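Local coordinates for hydrogenase maturation factor (Thermoanaerobacter tengcongensis, PDB 3VTH), which probably uses ATP and carbamoyl phosphate to carbamoylate the C-terminal cysteine of HypE during [NiFe]-hydrogenase maturation, at residues N15-V20 with N45-Y50; V105-D110 with K447-V452; K395-A400 with K417-F422; F413-G418 with E441-Y446. All coordinates share one frame; numbering follows the deposited sequence.

Interaction 1: residues N15-V20 with N45-Y50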
loop_
_atom_site.group_PDB
_atom_site.type_symbol
_atom_site.label_atom_id
_atom_site.label_comp_id
_atom_site.label_asym_id
_atom_site.label_seq_id
_atom_site.Cartn_x
_atom_site.Cartn_y
_atom_site.Cartn_z
ATOM N N ASN A 15 1.097 -28.507 13.995
ATOM C CA ASN A 15 0.660 -27.111 14.102
ATOM C C ASN A 15 1.180 -26.345 12.908
ATOM O O ASN A 15 2.363 -26.460 12.550
ATOM C CB ASN A 15 1.194 -26.473 15.384
ATOM C CG ASN A 15 0.605 -27.089 16.616
ATOM O OD1 ASN A 15 -0.459 -26.674 17.080
ATOM N ND2 ASN A 15 1.266 -28.104 17.142
ATOM N N ILE A 16 0.293 -25.585 12.279
ATOM C CA ILE A 16 0.654 -24.824 11.097
ATOM C C ILE A 16 0.413 -23.339 11.381
ATOM O O ILE A 16 -0.631 -22.968 11.929
ATOM C CB ILE A 16 -0.138 -25.298 9.871
ATOM C CG1 ILE A 16 -0.101 -26.843 9.787
ATOM C CG2 ILE A 16 0.369 -24.585 8.573
ATOM C CD1 ILE A 16 -0.605 -27.416 8.511
ATOM N N PHE A 17 1.395 -22.511 11.024
ATOM C CA PHE A 17 1.397 -21.094 11.363
ATOM C C PHE A 17 1.501 -20.232 10.112
ATOM O O PHE A 17 2.104 -20.647 9.127
ATOM C CB PHE A 17 2.587 -20.770 12.286
ATOM C CG PHE A 17 2.625 -21.602 13.542
ATOM C CD1 PHE A 17 3.499 -22.671 13.657
ATOM C CD2 PHE A 17 1.773 -21.322 14.603
ATOM C CE1 PHE A 17 3.542 -23.453 14.830
ATOM C CE2 PHE A 17 1.798 -22.089 15.774
ATOM C CZ PHE A 17 2.688 -23.158 15.888
ATOM N N GLY A 18 0.958 -19.018 10.191
ATOM C CA GLY A 18 0.959 -18.060 9.081
ATOM C C GLY A 18 -0.466 -17.667 8.745
ATOM O O GLY A 18 -1.342 -17.671 9.613
ATOM N N ILE A 19 -0.710 -17.295 7.490
ATOM C CA ILE A 19 -2.081 -17.104 7.042
ATOM C C ILE A 19 -2.640 -18.502 6.747
ATOM O O ILE A 19 -2.424 -19.070 5.676
ATOM C CB ILE A 19 -2.187 -16.158 5.829
ATOM C CG1 ILE A 19 -1.601 -14.775 6.188
ATOM C CG2 ILE A 19 -3.669 -16.058 5.337
ATOM C CD1 ILE A 19 -1.557 -13.760 5.021
ATOM N N VAL A 20 -3.305 -19.073 7.738
ATOM C CA VAL A 20 -3.709 -20.476 7.666
ATOM C C VAL A 20 -5.180 -20.662 8.072
ATOM O O VAL A 20 -5.639 -21.800 8.235
ATOM C CB VAL A 20 -2.771 -21.366 8.509
ATOM C CG1 VAL A 20 -1.326 -21.302 7.977
ATOM C CG2 VAL A 20 -2.804 -20.946 9.998
ATOM N N ASN A 45 -7.173 -22.795 16.004
ATOM C CA ASN A 45 -6.948 -22.320 17.369
ATOM C C ASN A 45 -6.453 -20.884 17.302
ATOM O O ASN A 45 -6.442 -20.307 16.227
ATOM C CB ASN A 45 -6.055 -23.268 18.188
ATOM C CG ASN A 45 -4.620 -23.322 17.697
ATOM O OD1 ASN A 45 -4.204 -22.542 16.837
ATOM N ND2 ASN A 45 -3.845 -24.237 18.267
ATOM N N SER A 46 -6.076 -20.286 18.426
ATOM C CA SER A 46 -5.751 -18.879 18.377
ATOM C C SER A 46 -4.370 -18.597 17.760
ATOM O O SER A 46 -4.035 -17.451 17.530
ATOM C CB SER A 46 -5.966 -18.182 19.731
ATOM O OG SER A 46 -5.335 -18.879 20.793
ATOM N N SER A 47 -3.600 -19.636 17.456
ATOM C CA SER A 47 -2.262 -19.434 16.921
ATOM C C SER A 47 -2.108 -19.945 15.491
ATOM O O SER A 47 -1.060 -19.753 14.858
ATOM C CB SER A 47 -1.183 -19.986 17.883
ATOM O OG SER A 47 -1.157 -21.395 17.816
ATOM N N GLY A 48 -3.171 -20.558 14.977
ATOM C CA GLY A 48 -3.193 -21.050 13.623
ATOM C C GLY A 48 -4.079 -22.265 13.416
ATOM O O GLY A 48 -5.296 -22.231 13.665
ATOM N N LEU A 49 -3.457 -23.341 12.950
ATOM C CA LEU A 49 -4.171 -24.569 12.667
ATOM C C LEU A 49 -3.563 -25.688 13.494
ATOM O O LEU A 49 -2.339 -25.810 13.579
ATOM C CB LEU A 49 -4.133 -24.882 11.165
ATOM C CG LEU A 49 -4.952 -26.106 10.737
ATOM C CD1 LEU A 49 -6.438 -25.776 10.643
ATOM C CD2 LEU A 49 -4.425 -26.644 9.432
ATOM N N TYR A 50 -4.432 -26.454 14.141
ATOM C CA TYR A 50 -4.051 -27.592 14.966
ATOM C C TYR A 50 -4.601 -28.903 14.380
ATOM O O TYR A 50 -5.804 -29.017 14.055
ATOM C CB TYR A 50 -4.592 -27.386 16.376
ATOM C CG TYR A 50 -4.260 -28.485 17.362
ATOM C CD1 TYR A 50 -4.953 -29.690 17.354
ATOM C CD2 TYR A 50 -3.264 -28.303 18.315
ATOM C CE1 TYR A 50 -4.665 -30.692 18.287
ATOM C CE2 TYR A 50 -2.957 -29.295 19.233
ATOM C CZ TYR A 50 -3.664 -30.483 19.214
ATOM O OH TYR A 50 -3.357 -31.454 20.125
HETATM O O HOH W 1 0.125 -18.353 12.978
#

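Interaction 2: residues V105-D110 with K447-V452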
loop_
_atom_site.group_PDB
_atom_site.type_symbol
_atom_site.label_atom_id
_atom_site.label_comp_id
_atom_site.label_asym_id
_atom_site.label_seq_id
_atom_site.Cartn_x
_atom_site.Cartn_y
_atom_site.Cartn_z
ATOM N N VAL A 105 -2.679 -15.017 15.599
ATOM C CA VAL A 105 -2.580 -15.569 14.263
ATOM C C VAL A 105 -2.767 -14.460 13.226
ATOM O O VAL A 105 -3.595 -13.563 13.409
ATOM C CB VAL A 105 -3.610 -16.729 14.047
ATOM C CG1 VAL A 105 -5.038 -16.236 14.238
ATOM C CG2 VAL A 105 -3.441 -17.381 12.654
ATOM N N PRO A 106 -1.981 -14.502 12.139
ATOM C CA PRO A 106 -2.225 -13.565 11.044
ATOM C C PRO A 106 -3.651 -13.718 10.464
ATOM O O PRO A 106 -4.280 -14.773 10.632
ATOM C CB PRO A 106 -1.192 -13.982 10.003
ATOM C CG PRO A 106 -0.050 -14.531 10.829
ATOM C CD PRO A 106 -0.720 -15.259 11.963
ATOM N N VAL A 107 -4.127 -12.660 9.800
ATOM C CA VAL A 107 -5.447 -12.609 9.173
ATOM C C VAL A 107 -5.264 -12.416 7.664
ATOM O O VAL A 107 -4.439 -11.594 7.224
ATOM C CB VAL A 107 -6.319 -11.484 9.795
ATOM C CG1 VAL A 107 -7.566 -11.161 8.941
ATOM C CG2 VAL A 107 -6.772 -11.887 11.228
ATOM N N SER A 108 -6.018 -13.186 6.881
ATOM C CA SER A 108 -5.964 -13.089 5.425
ATOM C C SER A 108 -6.421 -11.716 4.916
ATOM O O SER A 108 -7.401 -11.168 5.420
ATOM C CB SER A 108 -6.828 -14.172 4.769
ATOM O OG SER A 108 -6.765 -14.056 3.337
ATOM N N PRO A 109 -5.721 -11.162 3.911
ATOM C CA PRO A 109 -6.341 -10.027 3.215
ATOM C C PRO A 109 -7.628 -10.438 2.471
ATOM O O PRO A 109 -7.878 -11.630 2.237
ATOM C CB PRO A 109 -5.264 -9.579 2.209
ATOM C CG PRO A 109 -3.963 -10.095 2.800
ATOM C CD PRO A 109 -4.337 -11.406 3.460
ATOM N N ASP A 110 -8.435 -9.439 2.140
ATOM C CA ASP A 110 -9.573 -9.579 1.228
ATOM C C ASP A 110 -9.114 -9.985 -0.162
ATOM O O ASP A 110 -8.111 -9.464 -0.669
ATOM C CB ASP A 110 -10.311 -8.243 1.153
ATOM C CG ASP A 110 -10.691 -7.736 2.518
ATOM O OD1 ASP A 110 -11.633 -8.311 3.107
ATOM O OD2 ASP A 110 -10.007 -6.815 3.026
ATOM N N LYS A 447 -4.506 -3.900 17.771
ATOM C CA LYS A 447 -4.094 -4.441 19.081
ATOM C C LYS A 447 -4.998 -5.565 19.565
ATOM O O LYS A 447 -4.523 -6.562 20.103
ATOM C CB LYS A 447 -4.028 -3.354 20.159
ATOM C CG LYS A 447 -2.876 -2.346 19.958
ATOM C CD LYS A 447 -2.712 -1.413 21.169
ATOM C CE LYS A 447 -3.924 -0.559 21.392
ATOM N NZ LYS A 447 -3.738 0.332 22.577
ATOM N N LYS A 448 -6.299 -5.396 19.386
ATOM C CA LYS A 448 -7.252 -6.436 19.748
ATOM C C LYS A 448 -7.164 -7.622 18.793
ATOM O O LYS A 448 -7.116 -8.771 19.219
ATOM C CB LYS A 448 -8.677 -5.882 19.743
ATOM C CG LYS A 448 -8.918 -4.819 20.794
ATOM C CD LYS A 448 -10.414 -4.519 20.941
ATOM C CE LYS A 448 -10.618 -3.112 21.509
ATOM N NZ LYS A 448 -10.054 -2.995 22.896
ATOM N N LEU A 449 -7.147 -7.345 17.495
ATOM C CA LEU A 449 -7.183 -8.420 16.511
ATOM C C LEU A 449 -5.947 -9.336 16.625
ATOM O O LEU A 449 -6.067 -10.569 16.584
ATOM C CB LEU A 449 -7.317 -7.853 15.098
ATOM C CG LEU A 449 -7.559 -8.872 13.975
ATOM C CD1 LEU A 449 -8.746 -9.788 14.292
ATOM C CD2 LEU A 449 -7.777 -8.140 12.677
ATOM N N PHE A 450 -4.772 -8.722 16.774
ATOM C CA PHE A 450 -3.524 -9.479 16.839
ATOM C C PHE A 450 -2.948 -9.682 18.248
ATOM O O PHE A 450 -1.833 -10.195 18.392
ATOM C CB PHE A 450 -2.492 -8.881 15.871
ATOM C CG PHE A 450 -2.975 -8.853 14.453
ATOM C CD1 PHE A 450 -3.238 -10.047 13.773
ATOM C CD2 PHE A 450 -3.209 -7.645 13.806
ATOM C CE1 PHE A 450 -3.703 -10.030 12.456
ATOM C CE2 PHE A 450 -3.682 -7.622 12.494
ATOM C CZ PHE A 450 -3.928 -8.815 11.820
ATOM N N ARG A 451 -3.719 -9.300 19.270
ATOM C CA ARG A 451 -3.332 -9.471 20.679
ATOM C C ARG A 451 -2.000 -8.778 21.021
ATOM O O ARG A 451 -1.171 -9.322 21.749
ATOM C CB ARG A 451 -3.294 -10.958 21.058
ATOM C CG ARG A 451 -4.681 -11.592 21.262
ATOM C CD ARG A 451 -5.359 -11.972 19.955
ATOM N NE ARG A 451 -6.505 -12.848 20.206
ATOM C CZ ARG A 451 -7.746 -12.636 19.763
ATOM N NH1 ARG A 451 -8.020 -11.573 19.002
ATOM N NH2 ARG A 451 -8.712 -13.501 20.072
ATOM N N VAL A 452 -1.810 -7.581 20.481
ATOM C CA VAL A 452 -0.597 -6.811 20.712
ATOM C C VAL A 452 -0.807 -5.842 21.881
ATOM O O VAL A 452 -1.739 -5.032 21.880
ATOM C CB VAL A 452 -0.165 -6.000 19.447
ATOM C CG1 VAL A 452 1.139 -5.253 19.704
ATOM C CG2 VAL A 452 -0.046 -6.908 18.208
HETATM O O HOH W 2 -4.506 -12.820 15.824
#

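Interaction 3: residues K395-A400 with K417-F422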
loop_
_atom_site.group_PDB
_atom_site.type_symbol
_atom_site.label_atom_id
_atom_site.label_comp_id
_atom_site.label_asym_id
_atom_site.label_seq_id
_atom_site.Cartn_x
_atom_site.Cartn_y
_atom_site.Cartn_z
ATOM N N LYS A 395 13.152 -12.131 10.340
ATOM C CA LYS A 395 14.075 -13.278 10.429
ATOM C C LYS A 395 14.092 -13.876 11.837
ATOM O O LYS A 395 14.119 -15.092 12.008
ATOM C CB LYS A 395 15.480 -12.830 10.002
ATOM C CG LYS A 395 16.575 -13.887 10.089
ATOM C CD LYS A 395 17.960 -13.223 9.996
ATOM C CE LYS A 395 19.092 -14.170 10.406
ATOM N NZ LYS A 395 19.249 -15.317 9.452
ATOM N N LYS A 396 14.048 -13.011 12.841
ATOM C CA LYS A 396 14.140 -13.432 14.232
ATOM C C LYS A 396 12.899 -12.968 14.996
ATOM O O LYS A 396 12.308 -11.937 14.648
ATOM C CB LYS A 396 15.401 -12.807 14.846
ATOM C CG LYS A 396 15.904 -13.486 16.103
ATOM C CD LYS A 396 16.847 -12.579 16.886
ATOM C CE LYS A 396 17.063 -13.120 18.295
ATOM N NZ LYS A 396 15.753 -13.288 19.010
ATOM N N GLU A 397 12.517 -13.701 16.044
ATOM C CA GLU A 397 11.459 -13.236 16.954
ATOM C C GLU A 397 11.856 -11.909 17.609
ATOM O O GLU A 397 13.038 -11.676 17.890
ATOM C CB GLU A 397 11.142 -14.280 18.032
ATOM C CG GLU A 397 10.108 -15.332 17.583
ATOM C CD GLU A 397 10.709 -16.408 16.694
ATOM O OE1 GLU A 397 10.055 -16.800 15.706
ATOM O OE2 GLU A 397 11.843 -16.865 16.985
ATOM N N VAL A 398 10.877 -11.041 17.854
ATOM C CA VAL A 398 11.188 -9.726 18.440
ATOM C C VAL A 398 11.463 -9.793 19.936
ATOM O O VAL A 398 10.966 -10.678 20.628
ATOM C CB VAL A 398 10.109 -8.644 18.149
ATOM C CG1 VAL A 398 10.053 -8.364 16.680
ATOM C CG2 VAL A 398 8.732 -9.043 18.697
ATOM N N LYS A 399 12.259 -8.831 20.404
ATOM C CA LYS A 399 12.593 -8.676 21.811
ATOM C C LYS A 399 11.322 -8.485 22.656
ATOM O O LYS A 399 11.096 -9.195 23.637
ATOM C CB LYS A 399 13.537 -7.476 21.966
ATOM C CG LYS A 399 14.751 -7.724 22.853
ATOM C CD LYS A 399 14.424 -7.696 24.350
ATOM C CE LYS A 399 15.687 -7.844 25.205
ATOM N NZ LYS A 399 16.287 -9.209 25.109
ATOM N N ALA A 400 10.498 -7.518 22.250
ATOM C CA ALA A 400 9.232 -7.210 22.918
ATOM C C ALA A 400 8.344 -6.581 21.843
ATOM O O ALA A 400 8.847 -6.258 20.783
ATOM C CB ALA A 400 9.480 -6.222 24.070
ATOM N N LYS A 417 5.089 -8.517 16.732
ATOM C CA LYS A 417 4.838 -9.638 17.634
ATOM C C LYS A 417 5.398 -10.897 17.003
ATOM O O LYS A 417 5.245 -11.109 15.783
ATOM C CB LYS A 417 3.344 -9.822 17.922
ATOM C CG LYS A 417 3.119 -10.505 19.287
ATOM C CD LYS A 417 1.669 -10.511 19.655
ATOM C CE LYS A 417 1.446 -11.166 20.992
ATOM N NZ LYS A 417 0.030 -11.564 20.997
ATOM N N GLY A 418 6.046 -11.722 17.828
ATOM C CA GLY A 418 6.678 -12.952 17.338
ATOM C C GLY A 418 7.664 -12.564 16.253
ATOM O O GLY A 418 8.461 -11.635 16.438
ATOM N N HIS A 419 7.607 -13.238 15.113
ATOM C CA HIS A 419 8.430 -12.810 13.989
ATOM C C HIS A 419 7.651 -12.039 12.932
ATOM O O HIS A 419 8.013 -12.069 11.761
ATOM C CB HIS A 419 9.205 -13.973 13.364
ATOM C CG HIS A 419 8.395 -15.215 13.181
ATOM N ND1 HIS A 419 8.476 -16.286 14.044
ATOM C CD2 HIS A 419 7.485 -15.559 12.240
ATOM C CE1 HIS A 419 7.654 -17.242 13.639
ATOM N NE2 HIS A 419 7.041 -16.825 12.546
ATOM N N TYR A 420 6.599 -11.331 13.344
ATOM C CA TYR A 420 5.835 -10.522 12.388
ATOM C C TYR A 420 5.888 -9.029 12.646
ATOM O O TYR A 420 5.874 -8.588 13.786
ATOM C CB TYR A 420 4.369 -10.951 12.358
ATOM C CG TYR A 420 4.124 -12.406 12.030
ATOM C CD1 TYR A 420 4.463 -12.926 10.784
ATOM C CD2 TYR A 420 3.501 -13.244 12.948
ATOM C CE1 TYR A 420 4.207 -14.252 10.469
ATOM C CE2 TYR A 420 3.253 -14.595 12.642
ATOM C CZ TYR A 420 3.610 -15.072 11.399
ATOM O OH TYR A 420 3.381 -16.375 11.082
ATOM N N ALA A 421 5.933 -8.257 11.560
ATOM C CA ALA A 421 5.701 -6.822 11.621
ATOM C C ALA A 421 4.345 -6.614 10.942
ATOM O O ALA A 421 4.227 -6.740 9.723
ATOM C CB ALA A 421 6.808 -6.062 10.890
ATOM N N PHE A 422 3.325 -6.403 11.760
ATOM C CA PHE A 422 1.983 -6.131 11.287
ATOM C C PHE A 422 1.901 -4.653 10.949
ATOM O O PHE A 422 1.571 -3.830 11.815
ATOM C CB PHE A 422 0.963 -6.457 12.375
ATOM C CG PHE A 422 0.804 -7.932 12.634
ATOM C CD1 PHE A 422 0.076 -8.733 11.749
ATOM C CD2 PHE A 422 1.371 -8.519 13.764
ATOM C CE1 PHE A 422 -0.078 -10.123 11.987
ATOM C CE2 PHE A 422 1.218 -9.887 14.018
ATOM C CZ PHE A 422 0.496 -10.693 13.134
#

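Interaction 4: residues F413-G418 with E441-Y446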
loop_
_atom_site.group_PDB
_atom_site.type_symbol
_atom_site.label_atom_id
_atom_site.label_comp_id
_atom_site.label_asym_id
_atom_site.label_seq_id
_atom_site.Cartn_x
_atom_site.Cartn_y
_atom_site.Cartn_z
ATOM N N PHE A 413 0.785 2.704 10.673
ATOM C CA PHE A 413 1.469 2.331 11.900
ATOM C C PHE A 413 1.886 0.870 11.776
ATOM O O PHE A 413 1.418 0.172 10.881
ATOM C CB PHE A 413 0.566 2.565 13.129
ATOM C CG PHE A 413 -0.727 1.788 13.100
ATOM C CD1 PHE A 413 -0.768 0.463 13.525
ATOM C CD2 PHE A 413 -1.907 2.390 12.658
ATOM C CE1 PHE A 413 -1.982 -0.276 13.512
ATOM C CE2 PHE A 413 -3.124 1.671 12.643
ATOM C CZ PHE A 413 -3.161 0.345 13.069
ATOM N N CYS A 414 2.807 0.421 12.631
ATOM C CA CYS A 414 3.280 -0.964 12.582
ATOM C C CYS A 414 3.421 -1.508 13.999
ATOM O O CYS A 414 3.908 -0.796 14.873
ATOM C CB CYS A 414 4.613 -1.038 11.817
ATOM S SG CYS A 414 5.328 -2.688 11.654
ATOM N N MET A 415 2.958 -2.742 14.228
ATOM C CA MET A 415 3.075 -3.413 15.533
ATOM C C MET A 415 3.795 -4.735 15.369
ATOM O O MET A 415 3.434 -5.538 14.506
ATOM C CB MET A 415 1.699 -3.773 16.108
ATOM C CG MET A 415 0.781 -2.628 16.334
ATOM S SD MET A 415 -0.885 -3.245 16.695
ATOM C CE MET A 415 -1.633 -1.628 16.835
ATOM N N THR A 416 4.775 -4.990 16.222
ATOM C CA THR A 416 5.523 -6.229 16.123
ATOM C C THR A 416 5.031 -7.254 17.138
ATOM O O THR A 416 4.574 -6.899 18.228
ATOM C CB THR A 416 7.032 -6.011 16.362
ATOM O OG1 THR A 416 7.229 -5.387 17.631
ATOM C CG2 THR A 416 7.608 -5.133 15.260
ATOM N N LYS A 417 5.089 -8.517 16.732
ATOM C CA LYS A 417 4.838 -9.638 17.634
ATOM C C LYS A 417 5.398 -10.897 17.003
ATOM O O LYS A 417 5.245 -11.109 15.783
ATOM C CB LYS A 417 3.344 -9.822 17.922
ATOM C CG LYS A 417 3.119 -10.505 19.287
ATOM C CD LYS A 417 1.669 -10.511 19.655
ATOM C CE LYS A 417 1.446 -11.166 20.992
ATOM N NZ LYS A 417 0.030 -11.564 20.997
ATOM N N GLY A 418 6.046 -11.722 17.828
ATOM C CA GLY A 418 6.678 -12.952 17.338
ATOM C C GLY A 418 7.664 -12.564 16.253
ATOM O O GLY A 418 8.461 -11.635 16.438
ATOM N N GLU A 441 -8.607 4.594 16.268
ATOM C CA GLU A 441 -9.481 3.428 16.313
ATOM C C GLU A 441 -8.855 2.201 15.635
ATOM O O GLU A 441 -9.078 1.067 16.066
ATOM C CB GLU A 441 -10.851 3.735 15.679
ATOM C CG GLU A 441 -10.972 3.390 14.154
ATOM C CD GLU A 441 -12.407 3.089 13.694
ATOM O OE1 GLU A 441 -13.324 3.021 14.553
ATOM O OE2 GLU A 441 -12.625 2.918 12.466
ATOM N N GLN A 442 -8.101 2.422 14.560
ATOM C CA GLN A 442 -7.422 1.323 13.894
ATOM C C GLN A 442 -6.308 0.760 14.763
ATOM O O GLN A 442 -6.116 -0.454 14.811
ATOM C CB GLN A 442 -6.915 1.740 12.508
ATOM C CG GLN A 442 -8.053 1.897 11.491
ATOM C CD GLN A 442 -8.993 0.695 11.459
ATOM O OE1 GLN A 442 -8.636 -0.379 10.969
ATOM N NE2 GLN A 442 -10.199 0.873 11.988
ATOM N N ILE A 443 -5.587 1.631 15.465
ATOM C CA ILE A 443 -4.581 1.154 16.411
ATOM C C ILE A 443 -5.241 0.233 17.458
ATOM O O ILE A 443 -4.742 -0.859 17.717
ATOM C CB ILE A 443 -3.788 2.311 17.066
ATOM C CG1 ILE A 443 -2.834 2.941 16.046
ATOM C CG2 ILE A 443 -2.977 1.823 18.280
ATOM C CD1 ILE A 443 -2.141 4.179 16.571
ATOM N N GLU A 444 -6.382 0.644 18.005
ATOM C CA GLU A 444 -7.071 -0.174 19.021
ATOM C C GLU A 444 -7.522 -1.500 18.433
ATOM O O GLU A 444 -7.390 -2.548 19.062
ATOM C CB GLU A 444 -8.254 0.577 19.653
ATOM C CG GLU A 444 -7.839 1.805 20.478
ATOM C CD GLU A 444 -6.859 1.480 21.601
ATOM O OE1 GLU A 444 -5.735 2.025 21.591
ATOM O OE2 GLU A 444 -7.205 0.668 22.489
ATOM N N ARG A 445 -8.010 -1.463 17.202
ATOM C CA ARG A 445 -8.499 -2.675 16.557
ATOM C C ARG A 445 -7.426 -3.695 16.148
ATOM O O ARG A 445 -7.652 -4.914 16.217
ATOM C CB ARG A 445 -9.402 -2.315 15.391
ATOM C CG ARG A 445 -10.827 -2.141 15.897
ATOM C CD ARG A 445 -11.510 -1.021 15.228
ATOM N NE ARG A 445 -11.613 -1.250 13.790
ATOM C CZ ARG A 445 -12.692 -0.956 13.073
ATOM N NH1 ARG A 445 -12.693 -1.186 11.778
ATOM N NH2 ARG A 445 -13.769 -0.429 13.659
ATOM N N TYR A 446 -6.274 -3.199 15.721
ATOM C CA TYR A 446 -5.135 -4.063 15.409
ATOM C C TYR A 446 -4.578 -4.687 16.694
ATOM O O TYR A 446 -4.225 -5.865 16.710
ATOM C CB TYR A 446 -4.051 -3.279 14.654
ATOM C CG TYR A 446 -4.195 -3.285 13.131
ATOM C CD1 TYR A 446 -3.226 -3.892 12.326
ATOM C CD2 TYR A 446 -5.286 -2.672 12.505
ATOM C CE1 TYR A 446 -3.336 -3.896 10.936
ATOM C CE2 TYR A 446 -5.413 -2.656 11.103
ATOM C CZ TYR A 446 -4.425 -3.267 10.330
ATOM O OH TYR A 446 -4.534 -3.261 8.957
#

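Interaction 1: residues N15-V20 with N45-Y50
Ile16 and Leu49 face each other as an antiparallel hydrogen-bonded pair, with Ile16 N to Leu49 O at 2.9 Å (N-H...O 166°) and Leu49 N to Ile16 O at 3.0 Å.

Outward along Leu49, CB is 4.3 Å from Val20 CG2; CG stands anti to the backbone N (chi1 -175°), which lays the side chain alongside Ile16, and CD2 then reaches Ile16 CD1 at 4.0 Å. Beyond the pair, Phe25 of helix 25-35 packs on Ile16, Val20 and Leu49.

Next to the pair, Phe17 turns its ring edge to Ser47, CD2 lying 3.2 Å from Ser47 O. The same carbonyl accepts from a water, which in turn accepts from Gly18 N, so the water links the two main chains. Asn45 OD1 takes the Ser47 N-H at 3.0 Å, an Asx turn that shapes the bend into strand 48-55.

Leu49 also touches Arg26 and Asn44, the predicted active-site residues of the acylphosphatase domain. The contact therefore sets an apolar side chain, on a strand pair held by two main-chain bonds, beside predicted catalytic residues; a phosphate about 6 Å from the Leu49 side chain is consistent with an anion pocket.

Interaction 2: residues V105-D110 with K447-V452
The first torsion of Phe450 sets CG anti to its own carbonyl carbon (chi1 -58°), laying the ring beside the backbone N so that its CD1-CE1 edge meets the main chain of 105-107. That of Val107 places CG1 anti to the backbone N (chi1 166°), leaving CG2 beside that N and directed at the aromatic ring. The two side chains cross at about a right angle, with Val107 CG2 3.8 Å from Phe450 CE1. The same methyl group also meets Leu449 CD2 at 4.1 Å, so one branch of Val107 bridges two consecutive residues at the helix end.

At the ring edge, Val105 O lies near the plane, 3.6 Å from Phe450 CD1, and Val107 N is also in plane, 3.8 Å from Phe450 CE1. Leu449 CG sits over the centre of one ring face, 4.1 Å above the plane, and so limits tilting of the ring on that side.

No direct hydrogen bond joins the segments. A water does so instead, accepting from Val105 N at 2.9 Å and donating to Leu449 O at 2.8 Å.

Phe450 leaves helical geometry just where helix 433-449 ends, and its ring stacks with Phe422 of strand 420-423. Arg451 forms salt bridges to Asp148 and Glu100. The contact thus seats the loop between strand 93-95 and helix 115-121 against the helix terminus of the Kae1-like domain.

Interaction 3: residues K395-A400 with K417-F422
Gly418 O receives the Val398 N-H at 2.9 Å, with an N-H...O angle of 154°, and the donor stands above the carbonyl plane. Glu397 adds a CA-H...O contact to the same oxygen, its CA 3.4 Å away. Val398 folds its side chain over this acceptor as well: CG2 lies between the backbone N and carbonyl carbon and comes within 3.4 Å of Gly418 O. The oxygen is therefore approached by one N-H and by C-H groups of two successive residues.

Beside it, Glu397 and His419 run side by side and point the same way. The Glu397 chain bends at chi2 (79°), which brings the carboxylate round to the ring edge, where His419 ND1 is modelled as donating to OE1. The carboxylate and imidazole planes are 69° apart. The modelled separation is too short to be reliable, so the detailed geometry of this His-carboxylate bond is doubtful.

The acceptor carbonyl belongs to a type II' beta turn from Lys417 to Tyr420, closed by Tyr420 N to Lys417 O at 2.8 Å. Gly418, at the second position of the turn, takes a positive phi, which favours glycine.

This turn is the hairpin connection between strands 414-417 and 420-423. The loop 395-400 leads from the outermost strand 392-393, which pairs with 420-423, to strand 402-404, while Val398 and Lys399 touch helix 737-749.

Interaction 4: residues F413-G418 with E441-Y446
Phe413 meets Tyr446 edge to face: the Phe413 ring turns its edge to the face of Tyr446, with centroids 5.1 Å apart and planes at 83°, a T-shaped pair. Phe413 CZ makes the approach, 3.7 Å from Tyr446 CD2 and offset toward the rim.

Ile443 CG1 lies 3.6 Å from the Phe413 ring centroid, only 14° off the ring normal, a CH-pi contact almost directly over the centre of one face. Ring position follows from chi1 of Phe413 (59°), which puts CG between the backbone N and carbonyl carbon and carries the ring toward the helix. Gln442 CB adds to the ring edge at 3.8 Å from Phe413 CE2.

Met415, two residues on and also pointing to the helix, is extended beyond CG and ends with CE 3.7 Å from Tyr446 CB. This methyl thus lies between Ile443 and Tyr446, about one helical turn apart, and is closest to Ile443 O, at 3.3 Å from CE.

At the far end of Tyr446, OH is hydrogen-bonded to His425 ND1, which fixes the ring's polar tip. Phe413, just before strand 414-417, and Met415 within it both pack on helix 433-449, as in an alpha/beta layer, here of the Kae1-like, actin-ATPase-related domain.

Overall arrangement
From the N terminus, interaction 1 closes a short loop within the acylphosphatase domain and is complete before the others begin. Interaction 2 then spans more than 330 residues, bringing the loop between strand 93-95 and helix 115-121 to the end of helix 433-449. Interactions 3 and 4 are nested inside this large loop: interaction 3 joins 395-400 to the hairpin turn, and interaction 4, opening on the stretch where interaction 3 closes, sets the first hairpin strand on the helix. They share Lys417 and Gly418, and Phe422 N to Met415 O links their strands. Lys417 NZ also reaches Arg451 O, tying both to interaction 2. Pro106 packs on Gly18 and on Tyr420, so the acylphosphatase and Kae1-like domains meet around it.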